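Local atomic coordinates of 2-oxoglutarate carboxylase small subunit (PDB entry 7KCT), a protein that belongs to the biotin carboxylase family of ATP-grasp proteins and holds adenosine-5'-diphosphate, a magnesium ion and bicarbonate in the crystal. Residues R126-M131 and D204-K209; Q244-I249 and I427-N432; C345-E350 and S413-Y418. One frame throughout, in Å; residues are numbered along the deposited sequence.

Contacts 2 and 3 are neighbours, their centres about 8 Å apart, and both reach the same antiparallel sheet, in which strands 244-250 and 341-351 run side by side. They meet directly through a salt bridge from Arg346 NE to Glu248 OE2, 2.7 Å long, and share one adenosine-5'-diphosphate (chain D): Lys245 of contact 2 and Arg346 of contact 3 hold its phosphates. Contact 1 stands apart, about 29 Å from contact 2 and 36 Å from contact 3, centre to centre, and holds the adenine of a second adenosine-5'-diphosphate (chain C). Along the chain, contact 1 closes before contact 2 opens, and contact 3 is nested inside the loop that contact 2 closes.

Contact 1. Residues R126-M131 and D204-K209; sequences RSKEVM and DLLLEK. With ADP (adenosine-5'-diphosphate), chain C; BCT (bicarbonate ion), chain F.
Lys128 of helix 124-133 reaches across to Glu208 on strand 205-209, inside the ATP-grasp domain, and their salt bridge sits beside the adenine amino group of adenosine-5'-diphosphate (chain C). The strand is an outer member of a three-stranded antiparallel sheet, next to strand 163-167, and the helix lies to one side of it. Lys128 leaves the helix pointing at the strand, and a bend at chi3 (85°) brings NZ to Glu208 OE1 at 2.9 Å. NZ comes to this oxygen from its anti side and lies 24° out of the carboxylate plane. A second acceptor, the carbonyl oxygen of Val139, also binds NZ, which gives the buried ammonium group two oxygens. The stem of the lysine packs more loosely, with CD 4.4 Å from Leu206 CD2.

The other carboxylate oxygen faces the nucleotide. Glu208 OE2 accepts from adenine N6 at 2.7 Å in an almost straight bond (173°), and it also pairs with Lys166 NZ. With a lysine on each oxygen, the carboxylate is probably kept in its charged form and its rotation restrained. The amino group spends a further hydrogen on the main chain, N6 lying 3.1 Å from Lys209 O, so side chain and backbone of successive residues read the same group.

Two residues earlier on the helix, Arg126 takes no part in the bridge but binds bicarbonate at the edge of its guanidinium. The same guanidinium also gives to main-chain carbonyls, NE to Leu120 O and NH2 to Glu119 O. Arg126 NH1 lies 2.6 Å from bicarbonate O2, while NH2 makes the longer bond to O1, at 3.2 Å.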
# COMPACT_ATOMS: atom_id res chain seq x y z
N ARG A 126 34.56 -12.52 -16.03
CA ARG A 126 34.85 -11.25 -16.67
C ARG A 126 34.32 -10.07 -15.86
O ARG A 126 35.00 -9.05 -15.73
CB ARG A 126 34.25 -11.24 -18.08
CG ARG A 126 34.37 -9.93 -18.82
CD ARG A 126 34.07 -10.15 -20.26
NE ARG A 126 32.69 -10.54 -20.58
CZ ARG A 126 32.31 -11.73 -21.04
NH1 ARG A 126 33.19 -12.69 -21.24
NH2 ARG A 126 31.03 -11.94 -21.34
N SER A 127 33.10 -10.17 -15.30
CA SER A 127 32.57 -9.04 -14.54
C SER A 127 33.45 -8.67 -13.35
O SER A 127 33.57 -7.49 -13.00
CB SER A 127 31.15 -9.31 -13.99
OG SER A 127 30.37 -10.07 -14.87
N LYS A 128 33.95 -9.66 -12.61
CA LYS A 128 34.87 -9.35 -11.50
C LYS A 128 36.12 -8.62 -12.00
O LYS A 128 36.60 -7.66 -11.37
CB LYS A 128 35.31 -10.64 -10.80
CG LYS A 128 34.24 -11.39 -10.06
CD LYS A 128 34.76 -12.73 -9.56
CE LYS A 128 35.47 -12.60 -8.22
NZ LYS A 128 36.01 -13.93 -7.81
N GLU A 129 36.72 -9.12 -13.07
CA GLU A 129 37.92 -8.45 -13.60
C GLU A 129 37.62 -7.00 -13.97
O GLU A 129 38.39 -6.09 -13.62
CB GLU A 129 38.48 -9.22 -14.80
N VAL A 130 36.49 -6.74 -14.64
CA VAL A 130 36.13 -5.37 -14.97
C VAL A 130 36.00 -4.55 -13.70
O VAL A 130 36.48 -3.41 -13.63
CB VAL A 130 34.81 -5.32 -15.78
CG1 VAL A 130 34.41 -3.91 -15.95
CG2 VAL A 130 35.01 -5.99 -17.14
N MET A 131 35.31 -5.10 -12.67
CA MET A 131 35.11 -4.31 -11.44
C MET A 131 36.44 -4.08 -10.75
O MET A 131 36.67 -3.02 -10.19
CB MET A 131 34.13 -5.00 -10.46
CG MET A 131 32.73 -5.10 -11.09
SD MET A 131 32.12 -3.47 -11.65
CE MET A 131 31.34 -2.67 -10.30
N ASP A 204 31.26 -23.55 -17.89
CA ASP A 204 32.47 -22.95 -17.35
C ASP A 204 32.31 -22.50 -15.91
O ASP A 204 31.35 -21.78 -15.58
CB ASP A 204 32.87 -21.74 -18.20
CG ASP A 204 32.99 -22.06 -19.67
OD1 ASP A 204 33.20 -23.25 -20.01
OD2 ASP A 204 32.86 -21.13 -20.48
N LEU A 205 33.28 -22.85 -15.07
CA LEU A 205 33.24 -22.53 -13.65
C LEU A 205 34.36 -21.56 -13.30
O LEU A 205 35.39 -21.51 -13.96
CB LEU A 205 33.38 -23.81 -12.81
CG LEU A 205 32.43 -24.96 -13.17
CD1 LEU A 205 32.80 -26.22 -12.42
CD2 LEU A 205 31.03 -24.59 -12.90
N LEU A 206 34.10 -20.73 -12.29
CA LEU A 206 35.14 -20.00 -11.59
C LEU A 206 35.21 -20.51 -10.15
O LEU A 206 34.30 -21.18 -9.65
CB LEU A 206 34.88 -18.49 -11.64
CG LEU A 206 33.68 -17.87 -10.93
CD1 LEU A 206 33.94 -17.81 -9.43
CD2 LEU A 206 33.39 -16.49 -11.46
N LEU A 207 36.28 -20.13 -9.48
CA LEU A 207 36.52 -20.52 -8.10
C LEU A 207 36.78 -19.26 -7.31
O LEU A 207 37.54 -18.41 -7.77
CB LEU A 207 37.72 -21.48 -8.02
CG LEU A 207 38.06 -22.12 -6.68
CD1 LEU A 207 39.04 -23.29 -6.92
CD2 LEU A 207 38.66 -21.13 -5.76
N GLU A 208 36.16 -19.13 -6.14
CA GLU A 208 36.51 -18.05 -5.26
C GLU A 208 36.53 -18.51 -3.80
O GLU A 208 36.07 -19.59 -3.46
CB GLU A 208 35.58 -16.83 -5.44
CG GLU A 208 34.10 -17.07 -5.35
CD GLU A 208 33.28 -15.79 -5.65
OE1 GLU A 208 33.64 -15.05 -6.61
OE2 GLU A 208 32.27 -15.52 -4.97
N LYS A 209 37.14 -17.68 -2.97
CA LYS A 209 37.20 -17.94 -1.54
C LYS A 209 35.78 -18.04 -1.02
O LYS A 209 34.95 -17.17 -1.29
CB LYS A 209 37.94 -16.80 -0.85
CG LYS A 209 38.03 -16.91 0.65
CD LYS A 209 38.88 -18.09 1.05
CE LYS A 209 38.47 -18.61 2.42
NZ LYS A 209 38.99 -19.98 2.63
PB ADP C . 23.37 -16.13 -8.70
O1B ADP C . 22.75 -17.47 -8.87
O2B ADP C . 22.85 -15.00 -7.84
O3B ADP C . 24.07 -15.59 -9.94
PA ADP C . 25.49 -15.26 -7.07
O1A ADP C . 24.92 -13.94 -6.71
O2A ADP C . 26.99 -15.33 -7.31
O3A ADP C . 24.90 -16.53 -7.78
O5' ADP C . 25.62 -15.89 -5.31
C5' ADP C . 24.50 -16.76 -4.91
C4' ADP C . 24.48 -16.65 -3.44
O4' ADP C . 25.52 -17.57 -3.02
C3' ADP C . 24.84 -15.30 -2.95
O3' ADP C . 23.67 -14.55 -2.63
C2' ADP C . 25.48 -15.71 -1.63
O2' ADP C . 24.48 -16.17 -0.65
C1' ADP C . 26.25 -16.96 -1.96
N9 ADP C . 27.63 -16.65 -2.38
C8 ADP C . 28.12 -16.23 -3.63
N7 ADP C . 29.47 -16.08 -3.61
C5 ADP C . 29.85 -16.39 -2.30
C6 ADP C . 31.11 -16.42 -1.64
N6 ADP C . 32.23 -16.09 -2.33
N1 ADP C . 31.21 -16.72 -0.33
C2 ADP C . 30.03 -17.05 0.27
N3 ADP C . 28.78 -17.08 -0.22
C4 ADP C . 28.72 -16.74 -1.53
C BCT F . 31.37 -15.29 -22.38
O1 BCT F . 30.39 -14.66 -22.84
O2 BCT F . 32.24 -15.05 -21.54
O3 BCT F . 31.47 -16.61 -22.95

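Contact 2. Residues Q244-I249 and I427-N432; sequences QKLVEI and IPLLIN. With ADP (adenosine-5'-diphosphate), chain D.
This is apolar packing of a helix against a strand: Leu246 and Val247 meet Leu429 and Leu430 where helix 427-435 lies over the antiparallel sheet, joining an ATP-grasp family strand to a helix of the biotin carboxylase C-terminal family. Both strand residues, though successive, point at the helix, consistent with the non-extended psi of -38° at Leu246.

Leu430 does most of the work. Its side chain leaves the helix off to one side, but its end comes nearer the strand, and the single methyl CD2 touches both strand residues, 3.7 Å from Val247 CG2 and 3.9 Å from Leu246 CG. Val247 and Leu430 run past each other in opposite directions, so they meet flank to flank. Leu246 places its own CD2 3.8 Å from Leu429 CD2, the two chains crossing at a slant. Cys345 and Leu415 close in on Leu430 from neighbouring parts of the domain.

Just upstream, the strand turns polar. Lys245 NZ binds O2B of adenosine-5'-diphosphate (chain D) at 2.9 Å and is also bridged to Glu218, Glu283 and Glu304; Gln244 NE2 gives O1A a weak, bent bond. With only aliphatic carbons meeting between strand and helix, the contact is held by shape and by exclusion of water, while the charges gather at the phosphates.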
# COMPACT_ATOMS: atom_id res chain seq x y z
N GLN A 244 18.71 -18.45 -3.27
CA GLN A 244 17.74 -17.50 -3.80
C GLN A 244 17.00 -16.80 -2.67
O GLN A 244 16.66 -17.42 -1.65
CB GLN A 244 16.77 -18.21 -4.73
CG GLN A 244 16.04 -17.33 -5.70
CD GLN A 244 15.02 -18.15 -6.49
OE1 GLN A 244 15.17 -19.37 -6.66
NE2 GLN A 244 13.96 -17.48 -6.94
N LYS A 245 16.76 -15.51 -2.86
CA LYS A 245 16.32 -14.66 -1.77
C LYS A 245 14.88 -14.95 -1.37
O LYS A 245 14.06 -15.39 -2.18
CB LYS A 245 16.50 -13.21 -2.17
CG LYS A 245 17.95 -12.92 -2.56
CD LYS A 245 18.06 -11.73 -3.49
CE LYS A 245 19.45 -11.62 -4.10
NZ LYS A 245 19.41 -10.82 -5.35
N LEU A 246 14.61 -14.75 -0.10
CA LEU A 246 13.28 -14.91 0.48
C LEU A 246 12.82 -13.67 1.21
O LEU A 246 11.63 -13.31 1.15
CB LEU A 246 13.28 -16.09 1.45
CG LEU A 246 12.01 -16.66 2.04
CD1 LEU A 246 11.17 -17.24 0.94
CD2 LEU A 246 12.46 -17.73 3.08
N VAL A 247 13.73 -13.01 1.91
CA VAL A 247 13.44 -11.81 2.66
C VAL A 247 14.51 -10.77 2.34
O VAL A 247 15.70 -11.04 2.44
CB VAL A 247 13.41 -12.07 4.18
CG1 VAL A 247 13.20 -10.73 4.90
CG2 VAL A 247 12.34 -13.15 4.55
N GLU A 248 14.07 -9.58 2.08
CA GLU A 248 14.97 -8.49 1.73
C GLU A 248 14.63 -7.25 2.52
O GLU A 248 13.45 -6.93 2.73
CB GLU A 248 14.84 -8.21 0.20
CG GLU A 248 15.07 -9.43 -0.68
CD GLU A 248 13.79 -10.04 -1.29
OE1 GLU A 248 12.65 -9.63 -0.95
OE2 GLU A 248 13.95 -10.93 -2.16
N ILE A 249 15.66 -6.52 2.97
CA ILE A 249 15.43 -5.29 3.71
C ILE A 249 16.25 -4.16 3.13
O ILE A 249 17.33 -4.36 2.56
CB ILE A 249 15.75 -5.44 5.22
CG1 ILE A 249 17.25 -5.55 5.43
CG2 ILE A 249 15.12 -6.73 5.82
CD1 ILE A 249 17.74 -5.55 6.91
N ILE A 427 4.13 -18.44 3.89
CA ILE A 427 3.63 -17.48 4.89
C ILE A 427 3.91 -17.95 6.32
O ILE A 427 4.46 -17.16 7.11
CB ILE A 427 2.15 -17.19 4.64
CG1 ILE A 427 2.02 -16.32 3.40
CG2 ILE A 427 1.52 -16.52 5.87
CD1 ILE A 427 0.57 -16.17 2.89
N PRO A 428 3.58 -19.17 6.72
CA PRO A 428 3.85 -19.54 8.12
C PRO A 428 5.34 -19.45 8.49
O PRO A 428 5.69 -19.01 9.60
CB PRO A 428 3.32 -20.96 8.23
CG PRO A 428 2.34 -21.14 7.04
CD PRO A 428 2.87 -20.22 5.97
N LEU A 429 6.24 -19.88 7.60
CA LEU A 429 7.67 -19.71 7.88
C LEU A 429 8.02 -18.25 8.04
O LEU A 429 8.80 -17.88 8.92
CB LEU A 429 8.49 -20.35 6.76
CG LEU A 429 9.98 -20.03 6.74
CD1 LEU A 429 10.69 -20.99 7.71
CD2 LEU A 429 10.53 -20.17 5.34
N LEU A 430 7.51 -17.39 7.15
CA LEU A 430 7.86 -15.98 7.24
C LEU A 430 7.39 -15.36 8.55
O LEU A 430 8.07 -14.48 9.11
CB LEU A 430 7.28 -15.24 6.03
CG LEU A 430 7.85 -15.71 4.68
CD1 LEU A 430 6.99 -15.21 3.54
CD2 LEU A 430 9.31 -15.25 4.51
N ILE A 431 6.22 -15.78 9.03
CA ILE A 431 5.74 -15.26 10.31
C ILE A 431 6.74 -15.58 11.42
O ILE A 431 7.04 -14.74 12.28
CB ILE A 431 4.34 -15.84 10.62
CG1 ILE A 431 3.28 -15.25 9.67
CG2 ILE A 431 3.96 -15.59 12.06
CD1 ILE A 431 1.96 -16.02 9.65
N ASN A 432 7.26 -16.81 11.40
CA ASN A 432 8.19 -17.22 12.47
C ASN A 432 9.50 -16.45 12.40
O ASN A 432 10.13 -16.19 13.43
CB ASN A 432 8.45 -18.73 12.39
CG ASN A 432 7.32 -19.57 12.97
OD1 ASN A 432 6.50 -19.08 13.72
ND2 ASN A 432 7.27 -20.83 12.61
PB ADP D . 16.47 -11.33 -8.23
O1B ADP D . 15.64 -10.40 -9.10
O2B ADP D . 16.99 -10.89 -6.87
O3B ADP D . 17.39 -12.25 -8.96
PA ADP D . 15.47 -14.08 -8.21
O1A ADP D . 14.37 -15.05 -7.98
O2A ADP D . 16.93 -14.48 -8.37
O3A ADP D . 15.34 -12.64 -7.56
O5' ADP D . 15.13 -13.78 -10.14
C5' ADP D . 13.71 -14.07 -10.49
C4' ADP D . 13.55 -14.87 -11.71
O4' ADP D . 14.60 -14.76 -12.65
C3' ADP D . 13.51 -16.39 -11.11
O3' ADP D . 12.63 -17.08 -11.80
C2' ADP D . 15.03 -16.73 -11.41
O2' ADP D . 15.20 -18.04 -11.69
C1' ADP D . 15.11 -16.00 -12.78
N9 ADP D . 16.52 -15.59 -13.19
C8 ADP D . 17.49 -14.87 -12.46
N7 ADP D . 18.65 -14.70 -13.14
C5 ADP D . 18.42 -15.29 -14.36
C6 ADP D . 19.25 -15.44 -15.48
N6 ADP D . 20.53 -14.93 -15.48
N1 ADP D . 18.79 -16.10 -16.60
C2 ADP D . 17.50 -16.59 -16.50
N3 ADP D . 16.59 -16.53 -15.49
C4 ADP D . 17.10 -15.85 -14.42

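Contact 3. Residues C345-E350 and S413-Y418; sequences CRINAE and SALETY. With ADP (adenosine-5'-diphosphate), chain D.
The ring of Tyr418 is met at a slant by Ile347, whose CG1 comes to 4.4 Å from Tyr418 CE2. At its far end the ring's hydroxyl is paired with that of Tyr366. The other flat group, the guanidinium of Arg346, is used at its edge: near that plane lie O3A and O2B of adenosine-5'-diphosphate (chain D). NH1 gives O1A a bond of 3.1 Å and NH2 gives O3A one of 2.9 Å, the latter nitrogen also pairing with Glu304 OE1. The arm runs extended from CG to NE, long enough to carry the charge from the strand to the phosphates.

Between strand 341-351 and helix 404-417 the packing is apolar. Leu415 forks toward two strand residues: CD2 lies 4.0 Å from Ile347 CD1, and CD1 is 4.4 Å from Cys345 SG. Ile347 and Leu415 lie alongside each other, pointing opposite ways. In Ile347, CG1 stands anti to the carbonyl carbon (chi1 -43°), and a chi2 of -63° then folds CD1 round to Leu415.

Near Thr417, Ala414 O takes both the backbone N and the hydroxyl of that residue from the same face of its plane, OG1 at 3.0 Å. Thr417 OG1 is further bound by Arg28 of the second subunit, and Glu416 forms a salt bridge with Lys31 of that subunit. On the strand side, an inverse gamma turn centred on Ala349 follows Asn348. Cys345 and Ile347 face the helix while Arg346 between them reaches the nucleotide: a helix-on-sheet layer of the biotin carboxylase C-terminal domain, apolar on the helix side and lining a phosphate pocket on the other.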
# COMPACT_ATOMS: atom_id res chain seq x y z
N CYS A 345 8.86 -9.65 1.80
CA CYS A 345 8.82 -11.09 1.92
C CYS A 345 8.22 -11.67 0.65
O CYS A 345 7.21 -11.18 0.16
CB CYS A 345 8.03 -11.53 3.14
SG CYS A 345 8.73 -11.04 4.73
N ARG A 346 8.88 -12.69 0.10
CA ARG A 346 8.38 -13.39 -1.06
C ARG A 346 7.40 -14.44 -0.59
O ARG A 346 7.76 -15.29 0.23
CB ARG A 346 9.51 -14.05 -1.84
CG ARG A 346 10.58 -13.05 -2.19
CD ARG A 346 11.35 -13.54 -3.37
NE ARG A 346 12.48 -12.67 -3.68
CZ ARG A 346 13.26 -12.88 -4.72
NH1 ARG A 346 12.98 -13.92 -5.51
NH2 ARG A 346 14.32 -12.11 -4.94
N ILE A 347 6.18 -14.35 -1.09
CA ILE A 347 5.13 -15.32 -0.81
C ILE A 347 5.16 -16.30 -1.97
O ILE A 347 4.64 -16.00 -3.05
CB ILE A 347 3.74 -14.69 -0.70
CG1 ILE A 347 3.78 -13.40 0.10
CG2 ILE A 347 2.77 -15.68 -0.16
CD1 ILE A 347 4.18 -13.58 1.42
N ASN A 348 5.76 -17.47 -1.75
CA ASN A 348 5.91 -18.47 -2.79
C ASN A 348 4.97 -19.63 -2.53
O ASN A 348 4.65 -19.96 -1.38
CB ASN A 348 7.35 -19.02 -2.87
CG ASN A 348 8.38 -17.95 -3.14
OD1 ASN A 348 8.18 -17.05 -3.94
ND2 ASN A 348 9.52 -18.06 -2.47
N ALA A 349 4.52 -20.25 -3.61
CA ALA A 349 3.73 -21.48 -3.52
C ALA A 349 4.75 -22.61 -3.39
O ALA A 349 5.22 -23.17 -4.38
CB ALA A 349 2.85 -21.67 -4.76
N GLU A 350 5.21 -22.86 -2.15
CA GLU A 350 6.13 -23.96 -1.90
C GLU A 350 5.98 -24.40 -0.45
O GLU A 350 5.49 -23.65 0.39
CB GLU A 350 7.58 -23.59 -2.25
CG GLU A 350 8.16 -22.39 -1.62
CD GLU A 350 9.40 -21.84 -2.41
OE1 GLU A 350 9.54 -22.02 -3.66
OE2 GLU A 350 10.24 -21.19 -1.75
N SER A 413 2.40 -8.68 11.28
CA SER A 413 0.96 -8.48 11.35
C SER A 413 0.29 -8.57 9.98
O SER A 413 -0.86 -9.00 9.87
CB SER A 413 0.63 -7.12 11.96
OG SER A 413 1.05 -7.09 13.30
N ALA A 414 0.96 -8.06 8.95
CA ALA A 414 0.46 -8.20 7.59
C ALA A 414 0.43 -9.67 7.19
O ALA A 414 -0.60 -10.17 6.72
CB ALA A 414 1.33 -7.39 6.63
N LEU A 415 1.51 -10.40 7.48
CA LEU A 415 1.59 -11.82 7.12
C LEU A 415 0.52 -12.65 7.83
O LEU A 415 -0.05 -13.60 7.26
CB LEU A 415 2.97 -12.33 7.49
CG LEU A 415 4.19 -11.97 6.67
CD1 LEU A 415 5.47 -12.31 7.43
CD2 LEU A 415 4.14 -12.69 5.32
N GLU A 416 0.29 -12.37 9.10
CA GLU A 416 -0.72 -13.10 9.86
C GLU A 416 -2.11 -12.89 9.31
O GLU A 416 -3.00 -13.70 9.57
CB GLU A 416 -0.63 -12.67 11.32
CG GLU A 416 0.50 -13.35 12.10
CD GLU A 416 0.76 -12.63 13.43
OE1 GLU A 416 0.24 -11.52 13.62
OE2 GLU A 416 1.54 -13.14 14.25
N THR A 417 -2.34 -11.84 8.54
CA THR A 417 -3.67 -11.62 7.97
C THR A 417 -3.78 -11.96 6.49
O THR A 417 -4.87 -11.88 5.93
CB THR A 417 -4.11 -10.17 8.20
OG1 THR A 417 -3.33 -9.28 7.41
CG2 THR A 417 -3.99 -9.81 9.65
N TYR A 418 -2.69 -12.40 5.86
CA TYR A 418 -2.70 -12.77 4.45
C TYR A 418 -3.20 -14.20 4.33
O TYR A 418 -2.46 -15.15 4.62
CB TYR A 418 -1.29 -12.61 3.87
CG TYR A 418 -1.21 -12.34 2.37
CD1 TYR A 418 -2.14 -12.84 1.48
CD2 TYR A 418 -0.18 -11.55 1.86
CE1 TYR A 418 -2.04 -12.57 0.11
CE2 TYR A 418 -0.04 -11.31 0.51
CZ TYR A 418 -0.97 -11.82 -0.37
OH TYR A 418 -0.83 -11.52 -1.73
PB ADP D . 16.47 -11.33 -8.23
O1B ADP D . 15.64 -10.40 -9.10
O2B ADP D . 16.99 -10.89 -6.87
O3B ADP D . 17.39 -12.25 -8.96
PA ADP D . 15.47 -14.08 -8.21
O1A ADP D . 14.37 -15.05 -7.98
O2A ADP D . 16.93 -14.48 -8.37
O3A ADP D . 15.34 -12.64 -7.56
O5' ADP D . 15.13 -13.78 -10.14
C5' ADP D . 13.71 -14.07 -10.49
C4' ADP D . 13.55 -14.87 -11.71
O4' ADP D . 14.60 -14.76 -12.65
C3' ADP D . 13.51 -16.39 -11.11
O3' ADP D . 12.63 -17.08 -11.80
C2' ADP D . 15.03 -16.73 -11.41
O2' ADP D . 15.20 -18.04 -11.69
C1' ADP D . 15.11 -16.00 -12.78
N9 ADP D . 16.52 -15.59 -13.19
C8 ADP D . 17.49 -14.87 -12.46
N7 ADP D . 18.65 -14.70 -13.14
C5 ADP D . 18.42 -15.29 -14.36
C6 ADP D . 19.25 -15.44 -15.48
N6 ADP D . 20.53 -14.93 -15.48
N1 ADP D . 18.79 -16.10 -16.60
C2 ADP D . 17.50 -16.59 -16.50
N3 ADP D . 16.59 -16.53 -15.49
C4 ADP D . 17.10 -15.85 -14.42